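Group 1 truncated hemoglobin GlbN (Synechocystis sp., PDB 1S69) binds one heme group per subunit and forms a very stable complex with oxygen, as a monomeric cyanobacterial hemoglobin of the truncated globin family. Local coordinates at residues 2-7 against 53-58; 17-22 against 46-51; 82-87 against 116-121. One frame throughout, in Å; residues are numbered along the deposited sequence.

Contact 1 of 3, residues 2-7 against 53-58; sequences STLYEK and YAFGGT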
loop_
_atom_site.group_PDB
_atom_site.type_symbol
_atom_site.label_atom_id
_atom_site.label_comp_id
_atom_site.label_asym_id
_atom_site.label_seq_id
_atom_site.Cartn_x
_atom_site.Cartn_y
_atom_site.Cartn_z
ATOM N N SER A 2 16.011 -2.790 -15.249
ATOM C CA SER A 2 15.960 -2.438 -13.799
ATOM C C SER A 2 14.509 -2.592 -13.356
ATOM O O SER A 2 13.572 -2.363 -14.148
ATOM C CB SER A 2 16.524 -1.026 -13.529
ATOM O OG SER A 2 15.848 -0.032 -14.264
ATOM N N THR A 3 14.308 -3.097 -12.153
ATOM C CA THR A 3 12.921 -3.178 -11.610
ATOM C C THR A 3 12.415 -1.817 -11.118
ATOM O O THR A 3 13.196 -0.900 -10.865
ATOM C CB THR A 3 12.826 -4.171 -10.453
ATOM O OG1 THR A 3 13.703 -3.728 -9.429
ATOM C CG2 THR A 3 13.327 -5.547 -10.856
ATOM N N LEU A 4 11.090 -1.706 -10.941
ATOM C CA LEU A 4 10.501 -0.547 -10.274
ATOM C C LEU A 4 11.132 -0.332 -8.900
ATOM O O LEU A 4 11.476 0.779 -8.538
ATOM C CB LEU A 4 8.975 -0.738 -10.153
ATOM C CG LEU A 4 8.132 0.388 -9.540
ATOM C CD1 LEU A 4 8.406 1.702 -10.218
ATOM C CD2 LEU A 4 6.649 -0.008 -9.688
ATOM N N TYR A 5 11.249 -1.409 -8.130
ATOM C CA TYR A 5 11.938 -1.360 -6.859
ATOM C C TYR A 5 13.281 -0.657 -6.974
ATOM O O TYR A 5 13.530 0.313 -6.278
ATOM C CB TYR A 5 12.116 -2.785 -6.360
ATOM C CG TYR A 5 12.762 -2.930 -4.995
ATOM C CD1 TYR A 5 12.124 -2.462 -3.839
ATOM C CD2 TYR A 5 14.011 -3.556 -4.869
ATOM C CE1 TYR A 5 12.696 -2.601 -2.613
ATOM C CE2 TYR A 5 14.589 -3.738 -3.638
ATOM C CZ TYR A 5 13.919 -3.275 -2.506
ATOM O OH TYR A 5 14.481 -3.444 -1.264
ATOM N N GLU A 6 14.135 -1.128 -7.882
ATOM C CA GLU A 6 15.426 -0.479 -8.111
ATOM C C GLU A 6 15.299 1.022 -8.544
ATOM O O GLU A 6 15.981 1.891 -8.016
ATOM C CB GLU A 6 16.215 -1.279 -9.153
ATOM C CG GLU A 6 16.880 -2.452 -8.499
ATOM C CD GLU A 6 17.241 -3.572 -9.439
ATOM O OE1 GLU A 6 16.815 -3.643 -10.660
ATOM O OE2 GLU A 6 17.985 -4.437 -8.902
ATOM N N LYS A 7 14.400 1.310 -9.468
ATOM C CA LYS A 7 14.282 2.669 -9.975
ATOM C C LYS A 7 13.881 3.689 -8.919
ATOM O O LYS A 7 14.271 4.859 -8.974
ATOM C CB LYS A 7 13.280 2.690 -11.128
ATOM C CG LYS A 7 13.788 1.974 -12.363
ATOM C CD LYS A 7 12.698 2.023 -13.374
ATOM C CE LYS A 7 13.060 1.274 -14.609
ATOM N NZ LYS A 7 11.806 1.119 -15.350
ATOM N N TYR A 53 8.146 -6.889 -2.944
ATOM C CA TYR A 53 7.612 -7.913 -3.846
ATOM C C TYR A 53 6.799 -7.304 -5.038
ATOM O O TYR A 53 7.058 -7.594 -6.220
ATOM C CB TYR A 53 6.770 -8.927 -3.021
ATOM C CG TYR A 53 5.683 -9.548 -3.799
ATOM C CD1 TYR A 53 5.967 -10.609 -4.692
ATOM C CD2 TYR A 53 4.368 -9.014 -3.733
ATOM C CE1 TYR A 53 4.962 -11.154 -5.483
ATOM C CE2 TYR A 53 3.356 -9.523 -4.517
ATOM C CZ TYR A 53 3.646 -10.587 -5.387
ATOM O OH TYR A 53 2.598 -11.084 -6.121
ATOM N N ALA A 54 5.847 -6.453 -4.736
ATOM C CA ALA A 54 4.980 -5.886 -5.758
ATOM C C ALA A 54 5.751 -5.052 -6.781
ATOM O O ALA A 54 5.312 -4.940 -7.919
ATOM C CB ALA A 54 3.841 -5.071 -5.123
ATOM N N PHE A 55 6.895 -4.486 -6.371
ATOM C CA PHE A 55 7.676 -3.591 -7.250
ATOM C C PHE A 55 8.844 -4.406 -7.906
ATOM O O PHE A 55 9.733 -3.819 -8.497
ATOM C CB PHE A 55 8.229 -2.402 -6.433
ATOM C CG PHE A 55 7.150 -1.440 -5.887
ATOM C CD1 PHE A 55 5.820 -1.438 -6.374
ATOM C CD2 PHE A 55 7.503 -0.502 -4.894
ATOM C CE1 PHE A 55 4.864 -0.551 -5.836
ATOM C CE2 PHE A 55 6.562 0.387 -4.384
ATOM C CZ PHE A 55 5.267 0.355 -4.848
ATOM N N GLY A 56 8.817 -5.740 -7.737
ATOM C CA GLY A 56 9.717 -6.680 -8.395
ATOM C C GLY A 56 11.039 -6.916 -7.686
ATOM O O GLY A 56 11.963 -7.492 -8.239
ATOM N N GLY A 57 11.121 -6.471 -6.437
ATOM C CA GLY A 57 12.304 -6.645 -5.630
ATOM C C GLY A 57 12.445 -8.017 -5.005
ATOM O O GLY A 57 13.508 -8.309 -4.479
ATOM N N THR A 58 11.391 -8.830 -4.991
ATOM C CA THR A 58 11.525 -10.233 -4.553
ATOM C C THR A 58 10.480 -10.972 -5.348
ATOM O O THR A 58 9.475 -10.371 -5.776
ATOM C CB THR A 58 11.294 -10.514 -3.008
ATOM O OG1 THR A 58 10.055 -9.950 -2.613
ATOM C CG2 THR A 58 12.233 -9.758 -2.130
HETATM O O HOH W 1 14.744 -5.619 -7.829
HETATM O O HOH W 2 9.485 -4.108 -11.720
#
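Tyr5 N donates to Phe55 O over 2.9 Å at an N-H...O angle of 160°, a backbone bond that ties the first turn of helix 4-8 to the residue where helix 40-54 unwinds. On the side of this bond where Leu4 and Phe55 meet, the packing is close. Leu4 CD2 lies 3.7 Å from Phe55 CD1, one methyl against the near part of the ring, and the CB atoms of Tyr5 and Phe55 meet as well. With CG anti to its backbone N (chi1 -177°), Tyr5 lays its ring along the turn, where CD2 comes within 3.6 Å of Gly57 CA. The tyrosine hydroxyl reaches past the contact to a hydrogen bond with Thr11.

The other side is wetter and looser. One water accepts from Leu4 N and donates to Phe55 O (3.2 Å), giving that carbonyl a second donor, while another joins Thr3 OG1 to Gly56 O, weakly at the glycine end. Both helix ends meeting here are capped: Thr3 and Glu6 form a capping box, Glu6 N donating to Thr3 OG1 (3.1 Å), and Gly56, with positive phi, is the C' residue of a Schellman motif.

Phe55 is the buried residue of this otherwise superficial contact. Its side chain packs on Val108 and Leu4 touches Glu107, so the junction of helices 4-8 and 40-54 rests against helix 102-113.

Contact 2 of 3, residues 17-22 against 46-51; sequences AVDKFY and HQKAFL. With HEM (protoporphyrin IX containing Fe), chain D; CYN (cyanide ion), chain C.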
loop_
_atom_site.group_PDB
_atom_site.type_symbol
_atom_site.label_atom_id
_atom_site.label_comp_id
_atom_site.label_asym_id
_atom_site.label_seq_id
_atom_site.Cartn_x
_atom_site.Cartn_y
_atom_site.Cartn_z
ATOM N N ALA A 17 9.110 5.402 2.162
ATOM C CA ALA A 17 7.759 5.549 1.606
ATOM C C ALA A 17 6.699 4.939 2.515
ATOM O O ALA A 17 5.667 5.519 2.729
ATOM C CB ALA A 17 7.675 4.921 0.226
ATOM N N VAL A 18 6.931 3.735 2.987
ATOM C CA VAL A 18 5.965 3.045 3.838
ATOM C C VAL A 18 5.726 3.802 5.168
ATOM O O VAL A 18 4.601 3.944 5.640
ATOM C CB VAL A 18 6.370 1.557 4.081
ATOM C CG1 VAL A 18 5.505 0.913 5.190
ATOM C CG2 VAL A 18 6.130 0.718 2.763
ATOM N N ASP A 19 6.798 4.299 5.749
ATOM C CA ASP A 19 6.685 5.020 7.009
ATOM C C ASP A 19 5.854 6.274 6.855
ATOM O O ASP A 19 4.922 6.539 7.649
ATOM C CB ASP A 19 8.053 5.426 7.529
ATOM C CG ASP A 19 8.806 4.281 8.122
ATOM O OD1 ASP A 19 8.303 3.163 8.348
ATOM O OD2 ASP A 19 10.001 4.433 8.426
ATOM N N LYS A 20 6.193 7.016 5.816
ATOM C CA LYS A 20 5.529 8.238 5.465
ATOM C C LYS A 20 4.084 8.013 5.042
ATOM O O LYS A 20 3.186 8.799 5.362
ATOM C CB LYS A 20 6.282 8.926 4.290
ATOM C CG LYS A 20 7.612 9.708 4.582
ATOM C CD LYS A 20 7.565 10.393 5.916
ATOM C CE LYS A 20 8.233 11.819 5.906
ATOM N NZ LYS A 20 8.367 12.324 7.349
ATOM N N PHE A 21 3.858 6.938 4.308
ATOM C CA PHE A 21 2.508 6.581 3.854
ATOM C C PHE A 21 1.567 6.376 5.081
ATOM O O PHE A 21 0.476 6.915 5.099
ATOM C CB PHE A 21 2.606 5.348 2.921
ATOM C CG PHE A 21 1.309 4.633 2.692
ATOM C CD1 PHE A 21 0.261 5.238 1.954
ATOM C CD2 PHE A 21 1.134 3.344 3.201
ATOM C CE1 PHE A 21 -0.946 4.544 1.717
ATOM C CE2 PHE A 21 -0.072 2.675 3.012
ATOM C CZ PHE A 21 -1.103 3.255 2.271
ATOM N N TYR A 22 1.995 5.601 6.086
ATOM C CA TYR A 22 1.190 5.367 7.257
ATOM C C TYR A 22 1.002 6.604 8.097
ATOM O O TYR A 22 -0.077 6.811 8.668
ATOM C CB TYR A 22 1.669 4.167 8.059
ATOM C CG TYR A 22 1.269 2.867 7.350
ATOM C CD1 TYR A 22 -0.104 2.587 7.093
ATOM C CD2 TYR A 22 2.255 1.978 6.820
ATOM C CE1 TYR A 22 -0.493 1.441 6.389
ATOM C CE2 TYR A 22 1.864 0.819 6.113
ATOM C CZ TYR A 22 0.486 0.579 5.889
ATOM O OH TYR A 22 0.056 -0.529 5.195
ATOM N N HIS A 46 5.212 -5.571 7.294
ATOM C CA HIS A 46 4.489 -6.278 6.215
ATOM C C HIS A 46 4.403 -5.495 4.900
ATOM O O HIS A 46 4.605 -6.053 3.844
ATOM C CB HIS A 46 3.062 -6.538 6.600
ATOM C CG HIS A 46 2.881 -7.599 7.631
ATOM N ND1 HIS A 46 3.445 -8.888 7.495
ATOM C CD2 HIS A 46 2.150 -7.579 8.795
ATOM C CE1 HIS A 46 3.067 -9.629 8.528
ATOM N NE2 HIS A 46 2.299 -8.849 9.339
ATOM N N GLN A 47 4.045 -4.213 4.975
ATOM C CA GLN A 47 3.898 -3.384 3.756
ATOM C C GLN A 47 5.270 -3.183 3.040
ATOM O O GLN A 47 5.341 -3.199 1.797
ATOM C CB GLN A 47 3.271 -2.017 4.045
ATOM C CG GLN A 47 2.785 -1.270 2.765
ATOM C CD GLN A 47 1.595 -1.961 2.090
ATOM O OE1 GLN A 47 0.439 -1.665 2.420
ATOM N NE2 GLN A 47 1.858 -2.832 1.143
ATOM N N LYS A 48 6.348 -3.023 3.824
ATOM C CA LYS A 48 7.666 -2.906 3.216
ATOM C C LYS A 48 7.982 -4.162 2.428
ATOM O O LYS A 48 8.461 -4.076 1.299
ATOM C CB LYS A 48 8.763 -2.577 4.241
ATOM C CG LYS A 48 8.649 -1.155 4.704
ATOM C CD LYS A 48 9.287 -0.914 6.124
ATOM C CE LYS A 48 9.049 0.514 6.593
ATOM N NZ LYS A 48 9.701 0.609 7.963
ATOM N N ALA A 49 7.745 -5.322 3.036
ATOM C CA ALA A 49 7.961 -6.606 2.394
ATOM C C ALA A 49 7.034 -6.814 1.168
ATOM O O ALA A 49 7.461 -7.324 0.112
ATOM C CB ALA A 49 7.773 -7.722 3.417
ATOM N N PHE A 50 5.777 -6.411 1.317
ATOM C CA PHE A 50 4.791 -6.524 0.238
ATOM C C PHE A 50 5.118 -5.637 -0.971
ATOM O O PHE A 50 5.115 -6.108 -2.093
ATOM C CB PHE A 50 3.336 -6.245 0.708
ATOM C CG PHE A 50 2.354 -6.498 -0.390
ATOM C CD1 PHE A 50 1.895 -7.801 -0.640
ATOM C CD2 PHE A 50 2.044 -5.488 -1.286
ATOM C CE1 PHE A 50 1.099 -8.068 -1.753
ATOM C CE2 PHE A 50 1.213 -5.748 -2.418
ATOM C CZ PHE A 50 0.749 -7.044 -2.621
ATOM N N LEU A 51 5.426 -4.379 -0.748
ATOM C CA LEU A 51 5.723 -3.488 -1.866
ATOM C C LEU A 51 7.059 -3.841 -2.502
ATOM O O LEU A 51 7.220 -3.684 -3.676
ATOM C CB LEU A 51 5.700 -2.038 -1.413
ATOM C CG LEU A 51 4.288 -1.532 -1.015
ATOM C CD1 LEU A 51 4.373 -0.097 -0.567
ATOM C CD2 LEU A 51 3.234 -1.679 -2.153
HETATM C CHA HEM D . -3.246 -5.314 6.055
HETATM C CHB HEM D . -1.431 -4.357 1.618
HETATM C CHC HEM D . -5.428 -1.813 0.581
HETATM C CHD HEM D . -6.308 -1.620 5.370
HETATM C C1A HEM D . -2.443 -5.320 4.906
HETATM C C2A HEM D . -1.206 -6.060 4.748
HETATM C C3A HEM D . -0.691 -5.773 3.557
HETATM C C4A HEM D . -1.568 -4.853 2.896
HETATM C CMA HEM D . 0.652 -6.322 2.995
HETATM C CAA HEM D . -0.628 -6.973 5.857
HETATM C CBA HEM D . -0.969 -8.398 5.385
HETATM C CGA HEM D . -0.336 -9.555 6.147
HETATM O O1A HEM D . -0.897 -9.793 7.209
HETATM O O2A HEM D . 0.664 -10.252 5.710
HETATM C C1B HEM D . -2.398 -3.626 0.961
HETATM C C2B HEM D . -2.269 -3.209 -0.393
HETATM C C3B HEM D . -3.397 -2.518 -0.721
HETATM C C4B HEM D . -4.220 -2.468 0.475
HETATM C CMB HEM D . -1.035 -3.566 -1.294
HETATM C CAB HEM D . -3.828 -1.757 -2.041
HETATM C CBB HEM D . -3.026 -0.929 -2.783
HETATM C C1C HEM D . -6.021 -1.534 1.818
HETATM C C2C HEM D . -7.136 -0.638 2.007
HETATM C C3C HEM D . -7.329 -0.573 3.345
HETATM C C4C HEM D . -6.370 -1.409 4.018
HETATM C CMC HEM D . -7.884 0.052 0.803
HETATM C CAC HEM D . -8.341 0.224 4.190
HETATM C CBC HEM D . -8.487 1.520 3.957
HETATM C C1D HEM D . -5.590 -2.597 5.989
HETATM C C2D HEM D . -5.697 -2.938 7.367
HETATM C C3D HEM D . -4.768 -4.094 7.536
HETATM C C4D HEM D . -4.190 -4.362 6.275
HETATM C CMD HEM D . -6.558 -2.293 8.454
HETATM C CAD HEM D . -4.453 -4.858 8.807
HETATM C CBD HEM D . -5.633 -5.832 8.823
HETATM C CGD HEM D . -5.822 -6.368 10.207
HETATM O O1D HEM D . -5.149 -7.330 10.547
HETATM O O2D HEM D . -6.645 -5.855 10.974
HETATM N NA HEM D . -2.597 -4.576 3.768
HETATM N NB HEM D . -3.599 -3.143 1.496
HETATM N NC HEM D . -5.599 -1.974 3.055
HETATM N ND HEM D . -4.711 -3.477 5.355
HETATM FE FE HEM D . -4.128 -3.298 3.442
HETATM C C CYN C . -2.881 -1.742 3.927
HETATM N N CYN C . -2.218 -0.921 4.246
#
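Tyr22 CE2 meets Gln47 CB at 3.8 Å, the glutamine approaching the edge of the phenol ring beside the cyanide on the heme iron. The tyrosine hydroxyl donates a very short hydrogen bond to the cyanide nitrogen, OH to N 2.5 Å, and the ligand too sits at the ring edge, near its plane. The glutamine chain bends at its second torsion, which brings its amide to the heme edge at CHB; the amide is probably turned over in the model, but its plane is only 15° from that of the phenol. A second hydrogen bond, to Gln43, helps fix the hydroxyl, and Phe21 CD2 lies over the centre of one face of the Tyr22 ring.

Behind this polar shell comes an apolar layer. Val18 CB rests 3.6 Å from Lys48 CG, and its CG2 meets Leu51 CD1 at 3.9 Å. Farther out, the lysine runs extended across the valine, so that its NZ reaches Asp19 OD1 (2.9 Å) in a salt bridge on the syn side of the carboxylate, 31° out of its plane. Asp15 is a second acidic partner of the same ammonium.

His46, the distal iron ligand of the hexacoordinate state, is here swung off the iron, with propionate oxygen O2A over one face of its imidazole 3.6 Å from ND1. Segments 17-22 of helix 10-26 and 46-51 of helix 40-54 run at 126° to each other, in the 2-on-2 fold of truncated hemoglobins, and their tyrosine and glutamine contribute to the distal pocket of a group I member.

Contact 3 of 3, residues 82-87 against 116-121; sequences EHFDAV and AHKRDV. With HEM (protoporphyrin IX containing Fe), chain D.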
loop_
_atom_site.group_PDB
_atom_site.type_symbol
_atom_site.label_atom_id
_atom_site.label_comp_id
_atom_site.label_asym_id
_atom_site.label_seq_id
_atom_site.Cartn_x
_atom_site.Cartn_y
_atom_site.Cartn_z
ATOM N N GLU A 82 -14.274 3.536 -2.074
ATOM C CA GLU A 82 -13.835 4.873 -1.674
ATOM C C GLU A 82 -12.614 4.815 -0.760
ATOM O O GLU A 82 -11.710 5.619 -0.905
ATOM C CB GLU A 82 -14.928 5.610 -0.907
ATOM C CG GLU A 82 -16.283 5.417 -1.527
ATOM C CD GLU A 82 -16.454 6.174 -2.820
ATOM O OE1 GLU A 82 -16.036 5.671 -3.945
ATOM O OE2 GLU A 82 -17.043 7.277 -2.682
ATOM N N HIS A 83 -12.632 3.888 0.202
ATOM C CA HIS A 83 -11.474 3.621 1.075
ATOM C C HIS A 83 -10.304 3.157 0.245
ATOM O O HIS A 83 -9.198 3.602 0.454
ATOM C CB HIS A 83 -11.821 2.513 2.065
ATOM C CG HIS A 83 -13.044 2.817 2.852
ATOM N ND1 HIS A 83 -14.084 1.928 3.030
ATOM C CD2 HIS A 83 -13.402 3.962 3.477
ATOM C CE1 HIS A 83 -15.019 2.516 3.746
ATOM N NE2 HIS A 83 -14.632 3.756 4.011
ATOM N N PHE A 84 -10.538 2.202 -0.660
ATOM C CA PHE A 84 -9.490 1.753 -1.600
ATOM C C PHE A 84 -8.832 2.945 -2.370
ATOM O O PHE A 84 -7.587 3.061 -2.486
ATOM C CB PHE A 84 -10.096 0.728 -2.562
ATOM C CG PHE A 84 -9.050 0.058 -3.447
ATOM C CD1 PHE A 84 -8.435 -1.134 -3.038
ATOM C CD2 PHE A 84 -8.657 0.651 -4.651
ATOM C CE1 PHE A 84 -7.460 -1.734 -3.817
ATOM C CE2 PHE A 84 -7.657 0.053 -5.480
ATOM C CZ PHE A 84 -7.071 -1.147 -5.064
ATOM N N ASP A 85 -9.668 3.811 -2.931
ATOM C CA ASP A 85 -9.142 4.946 -3.664
ATOM C C ASP A 85 -8.365 5.930 -2.755
ATOM O O ASP A 85 -7.384 6.503 -3.202
ATOM C CB ASP A 85 -10.299 5.686 -4.335
ATOM C CG ASP A 85 -10.895 4.918 -5.461
ATOM O OD1 ASP A 85 -10.283 4.010 -6.077
ATOM O OD2 ASP A 85 -12.044 5.130 -5.789
ATOM N N ALA A 86 -8.820 6.119 -1.498
ATOM C CA ALA A 86 -8.084 6.913 -0.491
ATOM C C ALA A 86 -6.657 6.359 -0.220
ATOM O O ALA A 86 -5.692 7.122 -0.104
ATOM C CB ALA A 86 -8.878 7.033 0.852
ATOM N N VAL A 87 -6.552 5.029 -0.134
ATOM C CA VAL A 87 -5.267 4.390 0.111
ATOM C C VAL A 87 -4.336 4.635 -1.091
ATOM O O VAL A 87 -3.186 4.996 -0.898
ATOM C CB VAL A 87 -5.453 2.888 0.439
ATOM C CG1 VAL A 87 -4.196 2.057 0.084
ATOM C CG2 VAL A 87 -5.787 2.753 1.913
ATOM N N ALA A 116 -6.682 -7.203 -10.101
ATOM C CA ALA A 116 -6.288 -8.371 -9.290
ATOM C C ALA A 116 -5.945 -7.965 -7.841
ATOM O O ALA A 116 -6.073 -8.776 -6.912
ATOM C CB ALA A 116 -5.107 -9.113 -9.921
ATOM N N HIS A 117 -5.502 -6.717 -7.650
ATOM C CA HIS A 117 -5.352 -6.190 -6.304
ATOM C C HIS A 117 -6.677 -5.718 -5.662
ATOM O O HIS A 117 -7.059 -6.159 -4.575
ATOM C CB HIS A 117 -4.332 -5.046 -6.305
ATOM C CG HIS A 117 -4.029 -4.579 -4.926
ATOM N ND1 HIS A 117 -3.539 -5.429 -3.958
ATOM C CD2 HIS A 117 -4.210 -3.385 -4.333
ATOM C CE1 HIS A 117 -3.383 -4.757 -2.837
ATOM N NE2 HIS A 117 -3.799 -3.518 -3.036
ATOM N N LYS A 118 -7.376 -4.806 -6.363
ATOM C CA LYS A 118 -8.661 -4.239 -5.898
ATOM C C LYS A 118 -9.729 -5.296 -5.558
ATOM O O LYS A 118 -10.388 -5.184 -4.524
ATOM C CB LYS A 118 -9.229 -3.290 -6.941
ATOM C CG LYS A 118 -10.369 -2.420 -6.388
ATOM C CD LYS A 118 -10.868 -1.426 -7.379
ATOM C CE LYS A 118 -12.030 -0.648 -6.739
ATOM N NZ LYS A 118 -12.416 0.505 -7.673
ATOM N N ARG A 119 -9.952 -6.278 -6.462
ATOM C CA ARG A 119 -11.002 -7.285 -6.264
ATOM C C ARG A 119 -10.719 -8.106 -5.007
ATOM O O ARG A 119 -11.608 -8.446 -4.257
ATOM C CB ARG A 119 -11.060 -8.231 -7.465
ATOM C CG ARG A 119 -11.700 -7.618 -8.683
ATOM C CD ARG A 119 -13.137 -7.650 -8.524
ATOM N NE ARG A 119 -13.789 -6.977 -9.622
ATOM C CZ ARG A 119 -14.924 -7.355 -10.146
ATOM N NH1 ARG A 119 -15.547 -8.441 -9.692
ATOM N NH2 ARG A 119 -15.407 -6.659 -11.167
ATOM N N ASP A 120 -9.458 -8.457 -4.800
ATOM C CA ASP A 120 -9.114 -9.279 -3.624
ATOM C C ASP A 120 -9.210 -8.490 -2.312
ATOM O O ASP A 120 -9.895 -8.937 -1.375
ATOM C CB ASP A 120 -7.741 -9.908 -3.814
ATOM C CG ASP A 120 -7.809 -11.213 -4.630
ATOM O OD1 ASP A 120 -8.734 -12.028 -4.486
ATOM O OD2 ASP A 120 -6.916 -11.496 -5.432
ATOM N N VAL A 121 -8.593 -7.317 -2.273
ATOM C CA VAL A 121 -8.654 -6.439 -1.114
ATOM C C VAL A 121 -10.119 -6.223 -0.749
ATOM O O VAL A 121 -10.528 -6.372 0.407
ATOM C CB VAL A 121 -7.954 -5.040 -1.394
ATOM C CG1 VAL A 121 -8.298 -4.020 -0.291
ATOM C CG2 VAL A 121 -6.401 -5.159 -1.497
HETATM C CHA HEM D . -3.246 -5.314 6.055
HETATM C CHB HEM D . -1.431 -4.357 1.618
HETATM C CHC HEM D . -5.428 -1.813 0.581
HETATM C CHD HEM D . -6.308 -1.620 5.370
HETATM C C1A HEM D . -2.443 -5.320 4.906
HETATM C C2A HEM D . -1.206 -6.060 4.748
HETATM C C3A HEM D . -0.691 -5.773 3.557
HETATM C C4A HEM D . -1.568 -4.853 2.896
HETATM C CMA HEM D . 0.652 -6.322 2.995
HETATM C CAA HEM D . -0.628 -6.973 5.857
HETATM C CBA HEM D . -0.969 -8.398 5.385
HETATM C CGA HEM D . -0.336 -9.555 6.147
HETATM O O1A HEM D . -0.897 -9.793 7.209
HETATM O O2A HEM D . 0.664 -10.252 5.710
HETATM C C1B HEM D . -2.398 -3.626 0.961
HETATM C C2B HEM D . -2.269 -3.209 -0.393
HETATM C C3B HEM D . -3.397 -2.518 -0.721
HETATM C C4B HEM D . -4.220 -2.468 0.475
HETATM C CMB HEM D . -1.035 -3.566 -1.294
HETATM C CAB HEM D . -3.828 -1.757 -2.041
HETATM C CBB HEM D . -3.026 -0.929 -2.783
HETATM C C1C HEM D . -6.021 -1.534 1.818
HETATM C C2C HEM D . -7.136 -0.638 2.007
HETATM C C3C HEM D . -7.329 -0.573 3.345
HETATM C C4C HEM D . -6.370 -1.409 4.018
HETATM C CMC HEM D . -7.884 0.052 0.803
HETATM C CAC HEM D . -8.341 0.224 4.190
HETATM C CBC HEM D . -8.487 1.520 3.957
HETATM C C1D HEM D . -5.590 -2.597 5.989
HETATM C C2D HEM D . -5.697 -2.938 7.367
HETATM C C3D HEM D . -4.768 -4.094 7.536
HETATM C C4D HEM D . -4.190 -4.362 6.275
HETATM C CMD HEM D . -6.558 -2.293 8.454
HETATM C CAD HEM D . -4.453 -4.858 8.807
HETATM C CBD HEM D . -5.633 -5.832 8.823
HETATM C CGD HEM D . -5.822 -6.368 10.207
HETATM O O1D HEM D . -5.149 -7.330 10.547
HETATM O O2D HEM D . -6.645 -5.855 10.974
HETATM N NA HEM D . -2.597 -4.576 3.768
HETATM N NB HEM D . -3.599 -3.143 1.496
HETATM N NC HEM D . -5.599 -1.974 3.055
HETATM N ND HEM D . -4.711 -3.477 5.355
HETATM FE FE HEM D . -4.128 -3.298 3.442
HETATM O O HOH W 3 -10.605 2.314 -7.995
#
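Phe84 lies against Lys118 and His117 where two helices of the truncated globin fold, 81-98 and 115-121, cross beside the heme with their local axes 11.2 Å apart at 132°. Taking helix 81-98 in order, His83 comes first: its carbonyl oxygen lies near the heme methyl CMC, and its ring meets Phe34 edge-to-face.

Phe84 carries most of the contact. Its CG stands anti to the backbone N, projecting the ring between the helices. Over one face runs the extended aliphatic chain of Lys118, whose CG is 3.7 Å from the ring centroid and only 7° off the normal, a CH-pi contact. At the edge, Phe84 CD1 meets Val121 CG1 at 4.0 Å, and CE1 comes within 3.7 Å of His117 CD2, the two rings being inclined at 48°. The phenylalanine thus packs beside the histidine that binds the heme covalently, while Val121 touches both Phe84 and the porphyrin and also reaches His70, the proximal ligand.

Asp85, next in line, turns to the outer side. Its OD1 is 4.4 Å from Lys118 NZ, beyond a salt bridge, but a water spans the two, donating to the carboxylate oxygen and accepting from the ammonium. Val87 returns to the heme, CG2 lying 3.6 Å from the methyl CMC.

Across from this helix, His117 NE2 is joined covalently to the former vinyl carbon CAB of the heme, a bond stretched to 2.0 Å in the model.

Overall arrangement
The three contacts belong to one globin domain. Contacts 1 and 2, their centres about 14 Å apart, share helix 40-54: contact 2 uses its middle and contact 1 its C-terminal end, while their partners, helices 4-8 and 10-26, follow each other in the chain. Along the chain contact 2 is nested within the loop closed by contact 1. Contact 3, formed by helices 81-98 and 115-121, comes later in series, about 16 Å from contact 2 and about 21 Å from contact 1, centre to centre. Contacts 2 and 3 touch through Phe21 CE1 and Val87 O (3.5 Å), and both reach the heme, one hydrogen-bonding the iron-bound cyanide and the other carrying the covalent attachment; contact 1 stays at the surface.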